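Side-chain contacts in peptidase M16 domain protein (PDB 4XEA), which is a putative metallopeptidase of the M16 (insulinase) family that binds a metal ion and probably hydrolyses peptide bonds: residues W12-Q15 / V19-L22; M23-L28 / A368-N373; M194-A199 / H209-N214. One frame throughout, in Å; residues are numbered along the deposited sequence. Where two conformers were deposited one is given.

Contact 1: W12-Q15 / V19-L22; sequences WRLQ and VVTL
Trp12 and Val20 form an antiparallel hydrogen-bonded pair, and two backbone bonds join them. Val20 N donates a hydrogen bond to Trp12 O at 2.9 Å, almost straight at 176°; Trp12 N donates to Val20 O at 3.0 Å. Val19 CA adds a CA-H...O contact to Trp12 O at 3.5 Å. The indole then lies beside the valine. With chi1 at 81°, CG of Trp12 sits between its own backbone N and carbonyl carbon, and the ring is laid over its neighbour, Val20 CB lying 4.0 Å from the centroid of the six-membered ring in a CH-pi contact 12° off the normal. Leu22 CD1 meets the same ring in its plane, 3.8 Å from Trp12 CH2. At the other end of the indole, NE1 is hydrogen-bonded to Glu212 of helix 204-216. On the face of Arg13 and Val19, Val19 CG2 sits over one side of the Arg13 guanidinium, 3.4 Å from NH1, while NH2 forms a salt bridge with Glu383. The chemistry is thus divided: this edge hairpin is zipped by its backbone, and its two long side chains rest flat groups on valines while sending their N-H groups to acidic partners elsewhere.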
# COMPACT_ATOMS: atom_id res chain seq x y z
N TRP A 12 -13.71 -9.34 26.26
CA TRP A 12 -14.49 -9.09 27.45
C TRP A 12 -14.90 -7.62 27.51
O TRP A 12 -14.54 -6.83 26.61
CB TRP A 12 -13.75 -9.57 28.72
CG TRP A 12 -12.73 -8.66 29.26
CD1 TRP A 12 -12.83 -7.91 30.41
CD2 TRP A 12 -11.41 -8.44 28.75
NE1 TRP A 12 -11.65 -7.23 30.63
CE2 TRP A 12 -10.77 -7.53 29.63
CE3 TRP A 12 -10.70 -8.93 27.65
CZ2 TRP A 12 -9.46 -7.09 29.41
CZ3 TRP A 12 -9.41 -8.50 27.44
CH2 TRP A 12 -8.80 -7.59 28.32
N ARG A 13 -15.73 -7.29 28.49
CA ARG A 13 -16.27 -5.93 28.65
C ARG A 13 -15.95 -5.41 30.06
O ARG A 13 -16.23 -6.09 31.04
CB ARG A 13 -17.79 -5.91 28.41
CG ARG A 13 -18.39 -4.50 28.43
CD ARG A 13 -19.93 -4.47 28.30
NE ARG A 13 -20.43 -5.28 27.18
CZ ARG A 13 -20.82 -4.87 25.98
NH1 ARG A 13 -20.75 -3.59 25.63
NH2 ARG A 13 -21.29 -5.76 25.11
N LEU A 14 -15.37 -4.21 30.14
CA LEU A 14 -14.98 -3.64 31.43
C LEU A 14 -16.17 -3.09 32.18
O LEU A 14 -17.25 -2.90 31.62
CB LEU A 14 -13.93 -2.53 31.26
CG LEU A 14 -12.69 -2.86 30.38
CD1 LEU A 14 -11.93 -1.60 30.05
CD2 LEU A 14 -11.78 -3.83 31.06
N GLN A 15 -15.94 -2.76 33.45
CA GLN A 15 -16.97 -2.19 34.29
C GLN A 15 -17.55 -0.93 33.63
O GLN A 15 -18.74 -0.71 33.72
CB GLN A 15 -16.40 -1.91 35.71
CG GLN A 15 -17.43 -1.42 36.74
CD GLN A 15 -17.79 0.07 36.58
OE1 GLN A 15 -17.03 0.86 36.00
NE2 GLN A 15 -18.96 0.45 37.11
N VAL A 19 -15.59 -2.51 25.46
CA VAL A 19 -15.31 -3.87 24.98
C VAL A 19 -13.85 -3.91 24.52
O VAL A 19 -13.40 -3.03 23.81
CB VAL A 19 -16.30 -4.27 23.84
CG1 VAL A 19 -15.85 -5.53 23.09
CG2 VAL A 19 -17.74 -4.47 24.41
N VAL A 20 -13.13 -4.96 24.95
CA VAL A 20 -11.75 -5.16 24.62
C VAL A 20 -11.62 -6.51 23.96
O VAL A 20 -12.20 -7.50 24.42
CB VAL A 20 -10.81 -5.14 25.85
CG1 VAL A 20 -9.29 -5.32 25.41
CG2 VAL A 20 -10.97 -3.85 26.68
N THR A 21 -10.84 -6.57 22.87
CA THR A 21 -10.49 -7.83 22.22
C THR A 21 -8.99 -7.87 22.01
O THR A 21 -8.44 -7.00 21.34
CB THR A 21 -11.20 -7.98 20.86
OG1 THR A 21 -12.61 -8.23 21.09
CG2 THR A 21 -10.60 -9.15 20.07
N LEU A 22 -8.32 -8.88 22.59
CA LEU A 22 -6.89 -9.06 22.45
C LEU A 22 -6.63 -10.33 21.64
O LEU A 22 -7.27 -11.36 21.85
CB LEU A 22 -6.19 -9.17 23.81
CG LEU A 22 -6.39 -8.06 24.85
CD1 LEU A 22 -5.70 -8.43 26.20
CD2 LEU A 22 -5.93 -6.70 24.35

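Contact 2: M23-L28 / A368-N373; sequences MPRPAL and AFLVRN
Across segments 23-28 and 368-373 the nearest CA atoms, those of Met23 and Leu370, are 8.6 Å apart; Met23 is next to last in strand 19-24, and after Pro24 the chain leaves the strand and folds into a type I beta turn from Arg25 to Leu28, closed by Leu28 N to Arg25 O at 3.2 Å. No hydrogen bond crosses this gap; it is spanned by the side chains of Met23 and Arg25. Met23, a selenomethionine in the crystal, runs out extended through chi2 (171°) and then bends at chi3 (-84°), which carries the methyl group across the helix surface. Its SE lies 4.0 Å from Leu370 CB, and CE reaches 3.9 Å from Leu370 O, touching the helix backbone as well as its side chains. Val371 CG2 borders the same methyl more loosely, 4.4 Å from CE. Leu370 also meets the other long side chain, that of Arg25: its CD1 lies over one face of the guanidinium, 3.9 Å from NH1. Leu28 CD1 lies over the opposite face. The Arg25 NH1 hydrogen bonds go to Asn367 OD1 and Asp365 O, just ahead of the helix segment, so the guanidinium is fixed by polar partners at its end and by apolar ones on its flat sides. Within the helix, Asn373 ND2 donates to Phe369 O at 3.1 Å, an oxygen that already takes the backbone N-H of Asn373. Around the contact, Phe7 touches both Met23 and Leu370, Val371 also leans on Val197 and Ala199, and Arg25 packs on Leu28 of the second subunit. This is alpha/beta layer packing, in which a helix from late in the chain covers one face of the mixed sheet built largely by the N-terminal half, as in the alpha/beta domains of M16 peptidases.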
# COMPACT_ATOMS: atom_id res chain seq x y z
N MSE A 23 -5.72 -10.23 20.67
CA MSE A 23 -5.31 -11.36 19.84
C MSE A 23 -3.78 -11.54 19.90
O MSE A 23 -3.07 -11.15 18.96
CB MSE A 23 -5.78 -11.13 18.39
CG MSE A 23 -7.28 -11.28 18.21
SE MSE A 23 -7.81 -10.71 16.42
CE MSE A 23 -7.96 -8.79 16.80
N PRO A 24 -3.26 -12.14 20.98
CA PRO A 24 -1.82 -12.31 21.09
C PRO A 24 -1.26 -13.30 20.05
O PRO A 24 -1.84 -14.36 19.84
CB PRO A 24 -1.63 -12.84 22.53
CG PRO A 24 -2.96 -13.42 22.91
CD PRO A 24 -3.98 -12.61 22.18
N ARG A 25 -0.17 -12.93 19.38
CA ARG A 25 0.48 -13.76 18.35
C ARG A 25 1.96 -13.66 18.66
O ARG A 25 2.63 -12.75 18.19
CB ARG A 25 0.15 -13.23 16.94
CG ARG A 25 -1.36 -13.02 16.70
CD ARG A 25 -1.65 -12.28 15.39
NE ARG A 25 -1.30 -13.10 14.24
CZ ARG A 25 -1.00 -12.65 13.01
NH1 ARG A 25 -1.04 -11.35 12.72
NH2 ARG A 25 -0.67 -13.53 12.07
N PRO A 26 2.48 -14.60 19.48
CA PRO A 26 3.81 -14.44 20.10
C PRO A 26 4.99 -14.46 19.13
O PRO A 26 6.07 -13.96 19.47
CB PRO A 26 3.89 -15.61 21.10
CG PRO A 26 2.79 -16.55 20.74
CD PRO A 26 1.72 -15.73 20.05
N ALA A 27 4.78 -15.03 17.95
CA ALA A 27 5.83 -15.13 16.95
C ALA A 27 6.13 -13.79 16.24
O ALA A 27 7.12 -13.69 15.51
CB ALA A 27 5.47 -16.21 15.91
N LEU A 28 5.31 -12.78 16.47
CA LEU A 28 5.43 -11.50 15.75
C LEU A 28 6.11 -10.40 16.57
O LEU A 28 5.95 -10.35 17.77
CB LEU A 28 4.05 -11.02 15.33
CG LEU A 28 3.29 -11.92 14.37
CD1 LEU A 28 2.05 -11.14 13.91
CD2 LEU A 28 4.14 -12.34 13.19
N ALA A 368 -2.93 -5.55 11.23
CA ALA A 368 -3.76 -4.38 10.89
C ALA A 368 -5.14 -4.80 10.40
O ALA A 368 -6.15 -4.24 10.83
CB ALA A 368 -3.09 -3.49 9.86
N PHE A 369 -5.22 -5.75 9.48
CA PHE A 369 -6.53 -6.25 9.03
C PHE A 369 -7.39 -6.84 10.18
O PHE A 369 -8.57 -6.47 10.40
CB PHE A 369 -6.35 -7.25 7.89
CG PHE A 369 -7.66 -7.86 7.39
CD1 PHE A 369 -8.28 -7.35 6.25
CD2 PHE A 369 -8.21 -8.97 8.01
CE1 PHE A 369 -9.47 -7.92 5.76
CE2 PHE A 369 -9.43 -9.53 7.55
CZ PHE A 369 -10.04 -8.99 6.39
N LEU A 370 -6.81 -7.75 10.95
CA LEU A 370 -7.52 -8.35 12.07
C LEU A 370 -8.14 -7.29 12.97
O LEU A 370 -9.31 -7.39 13.40
CB LEU A 370 -6.59 -9.23 12.90
CG LEU A 370 -6.15 -10.53 12.26
CD1 LEU A 370 -4.91 -11.11 12.95
CD2 LEU A 370 -7.29 -11.50 12.24
N VAL A 371 -7.36 -6.26 13.27
CA VAL A 371 -7.78 -5.25 14.23
C VAL A 371 -8.85 -4.35 13.63
O VAL A 371 -9.93 -4.20 14.19
CB VAL A 371 -6.54 -4.42 14.73
CG1 VAL A 371 -7.03 -3.19 15.46
CG2 VAL A 371 -5.63 -5.29 15.64
N ARG A 372 -8.54 -3.76 12.47
CA ARG A 372 -9.42 -2.82 11.76
C ARG A 372 -10.80 -3.44 11.53
O ARG A 372 -11.83 -2.83 11.79
CB ARG A 372 -8.83 -2.43 10.39
CG ARG A 372 -8.42 -0.96 10.22
CD ARG A 372 -7.92 -0.63 8.80
NE ARG A 372 -8.50 -1.49 7.77
CZ ARG A 372 -7.80 -2.39 7.07
NH1 ARG A 372 -6.50 -2.53 7.27
NH2 ARG A 372 -8.40 -3.14 6.16
N ASN A 373 -10.81 -4.68 11.05
CA ASN A 373 -12.07 -5.37 10.80
C ASN A 373 -12.86 -5.80 12.03
O ASN A 373 -14.10 -5.67 12.06
CB ASN A 373 -11.86 -6.49 9.82
CG ASN A 373 -11.63 -5.94 8.44
OD1 ASN A 373 -12.57 -5.62 7.78
ND2 ASN A 373 -10.39 -5.69 8.07

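Contact 3: M194-A199 / H209-N214; sequences MVLVIA and HVIEEN
Leu196 on strand 194-200 and Ile211 on helix 204-216 meet across a strand-turn-helix unit, in which the chain leaves the mixed sheet and comes back as a helix lying over one of its faces. The contact between the two segments is wholly apolar. Leu196 and Ile211 reach toward each other tip to tip from backbones 9.6 Å apart, measured CA to CA. Leu196 CD2 touches Ile211 CD1 at 3.7 Å, and the same methyl also meets Ile211 CG1 and Ile211 CG2, so a single leucine methyl nestles against both branches of the isoleucine. The leucine extends with CG anti to the backbone N (chi1 -180°), which turns CD2 toward the helix. Further apolar neighbours close in: Val20 and Leu14 from the N-terminal hairpin, Phe35 beside Leu196, and Val109 of helix 105-116 beside Ile211. Polar bonding does not cross between the two segments. The strand is tied to its neighbours by backbone bonds, Leu196 with Val19 and Thr21, Val195 with Ala36, and Val197 with Met34. On the helix, Glu213 N and Asn214 N bond back to His209 O and Val210 O, while Asn214 ND2 reaches Asp114 OD1. Between the layers, the second meeting point is again Ile211 CD1, which Ile198 CD1, two residues further along the same face of the strand, approaches to 4.3 Å.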
# COMPACT_ATOMS: atom_id res chain seq x y z
N MSE A 194 -17.39 2.79 22.78
CA MSE A 194 -16.08 2.54 22.16
C MSE A 194 -15.62 1.08 22.21
O MSE A 194 -16.27 0.22 22.84
CB MSE A 194 -15.01 3.47 22.76
CG MSE A 194 -15.33 4.94 22.61
SE MSE A 194 -13.89 6.19 23.02
CE MSE A 194 -12.59 5.78 21.60
N VAL A 195 -14.49 0.81 21.54
CA VAL A 195 -13.94 -0.53 21.44
C VAL A 195 -12.42 -0.40 21.34
O VAL A 195 -11.92 0.56 20.75
CB VAL A 195 -14.53 -1.33 20.26
CG1 VAL A 195 -14.09 -0.75 18.86
CG2 VAL A 195 -14.24 -2.83 20.40
N LEU A 196 -11.72 -1.34 21.99
CA LEU A 196 -10.26 -1.44 21.98
C LEU A 196 -9.87 -2.83 21.50
O LEU A 196 -10.28 -3.84 22.10
CB LEU A 196 -9.69 -1.21 23.39
CG LEU A 196 -8.17 -1.27 23.57
CD1 LEU A 196 -7.47 -0.17 22.70
CD2 LEU A 196 -7.81 -1.13 25.05
N VAL A 197 -9.08 -2.89 20.42
CA VAL A 197 -8.71 -4.16 19.78
C VAL A 197 -7.20 -4.13 19.53
O VAL A 197 -6.67 -3.14 19.05
CB VAL A 197 -9.50 -4.41 18.49
CG1 VAL A 197 -9.18 -5.74 17.89
CG2 VAL A 197 -11.05 -4.34 18.78
N ILE A 198 -6.53 -5.22 19.90
CA ILE A 198 -5.06 -5.29 19.84
C ILE A 198 -4.67 -6.65 19.30
O ILE A 198 -5.17 -7.67 19.78
CB ILE A 198 -4.43 -5.12 21.22
CG1 ILE A 198 -5.03 -3.92 21.93
CG2 ILE A 198 -2.87 -4.94 21.12
CD1 ILE A 198 -4.45 -3.70 23.32
N ALA A 199 -3.78 -6.67 18.31
CA ALA A 199 -3.23 -7.92 17.78
C ALA A 199 -1.72 -7.83 17.61
O ALA A 199 -1.17 -6.77 17.27
CB ALA A 199 -3.89 -8.31 16.46
N HIS A 209 -4.36 -6.64 32.28
CA HIS A 209 -4.22 -6.05 33.60
C HIS A 209 -3.93 -4.54 33.51
O HIS A 209 -4.48 -3.75 34.25
CB HIS A 209 -3.11 -6.81 34.34
CG HIS A 209 -2.85 -6.33 35.73
ND1 HIS A 209 -3.75 -6.49 36.76
CD2 HIS A 209 -1.75 -5.74 36.27
CE1 HIS A 209 -3.23 -6.00 37.88
NE2 HIS A 209 -2.02 -5.54 37.60
N VAL A 210 -3.06 -4.14 32.59
CA VAL A 210 -2.78 -2.71 32.37
C VAL A 210 -4.06 -1.92 31.98
O VAL A 210 -4.29 -0.78 32.45
CB VAL A 210 -1.73 -2.52 31.25
CG1 VAL A 210 -1.62 -1.05 30.84
CG2 VAL A 210 -0.39 -3.10 31.66
N ILE A 211 -4.89 -2.52 31.14
CA ILE A 211 -6.08 -1.83 30.66
C ILE A 211 -7.04 -1.67 31.85
O ILE A 211 -7.52 -0.56 32.10
CB ILE A 211 -6.78 -2.58 29.48
CG1 ILE A 211 -5.90 -2.64 28.24
CG2 ILE A 211 -8.10 -1.87 29.07
CD1 ILE A 211 -6.30 -3.73 27.24
N GLU A 212 -7.27 -2.75 32.61
CA GLU A 212 -8.19 -2.73 33.77
C GLU A 212 -7.73 -1.71 34.79
O GLU A 212 -8.52 -0.94 35.31
CB GLU A 212 -8.29 -4.11 34.45
CG GLU A 212 -8.81 -5.27 33.59
CD GLU A 212 -10.31 -5.47 33.65
OE1 GLU A 212 -10.76 -6.53 33.16
OE2 GLU A 212 -11.04 -4.59 34.15
N GLU A 213 -6.43 -1.69 35.06
CA GLU A 213 -5.86 -0.75 36.03
C GLU A 213 -5.98 0.69 35.57
O GLU A 213 -6.33 1.57 36.35
CB GLU A 213 -4.41 -1.11 36.37
CG GLU A 213 -4.30 -2.28 37.30
CD GLU A 213 -4.89 -1.98 38.67
OE1 GLU A 213 -6.13 -2.13 38.86
OE2 GLU A 213 -4.13 -1.58 39.56
N ASN A 214 -5.72 0.94 34.29
CA ASN A 214 -5.84 2.27 33.73
C ASN A 214 -7.26 2.80 33.84
O ASN A 214 -7.47 3.95 34.22
CB ASN A 214 -5.40 2.26 32.25
CG ASN A 214 -5.41 3.64 31.62
OD1 ASN A 214 -6.47 4.19 31.32
ND2 ASN A 214 -4.22 4.19 31.37

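Overall arrangement
All three contacts gather on one mixed sheet, whose strands 10-13, 19-24 and 194-200 are consecutive neighbours, and all are mainly buried. Contact 1 lies within the sheet, at its edge, joins strands by backbone bonds and reaches the surface at Arg13. Contacts 2 and 3 join sheet to helix by packing, with no hydrogen bond across the segments. They work on opposite faces: helix 204-216 takes the side of Leu196 and Ile198, helix 367-379 that of Val197 and Ala199, where Met23 CE packs 3.5 Å from Val197 CG1. Contacts 1 and 3, with centres about 7 Å apart, interlock through Trp12 and Glu212, whereas contact 2, whose centre is about 16 Å from that of contact 1, ends near the second subunit.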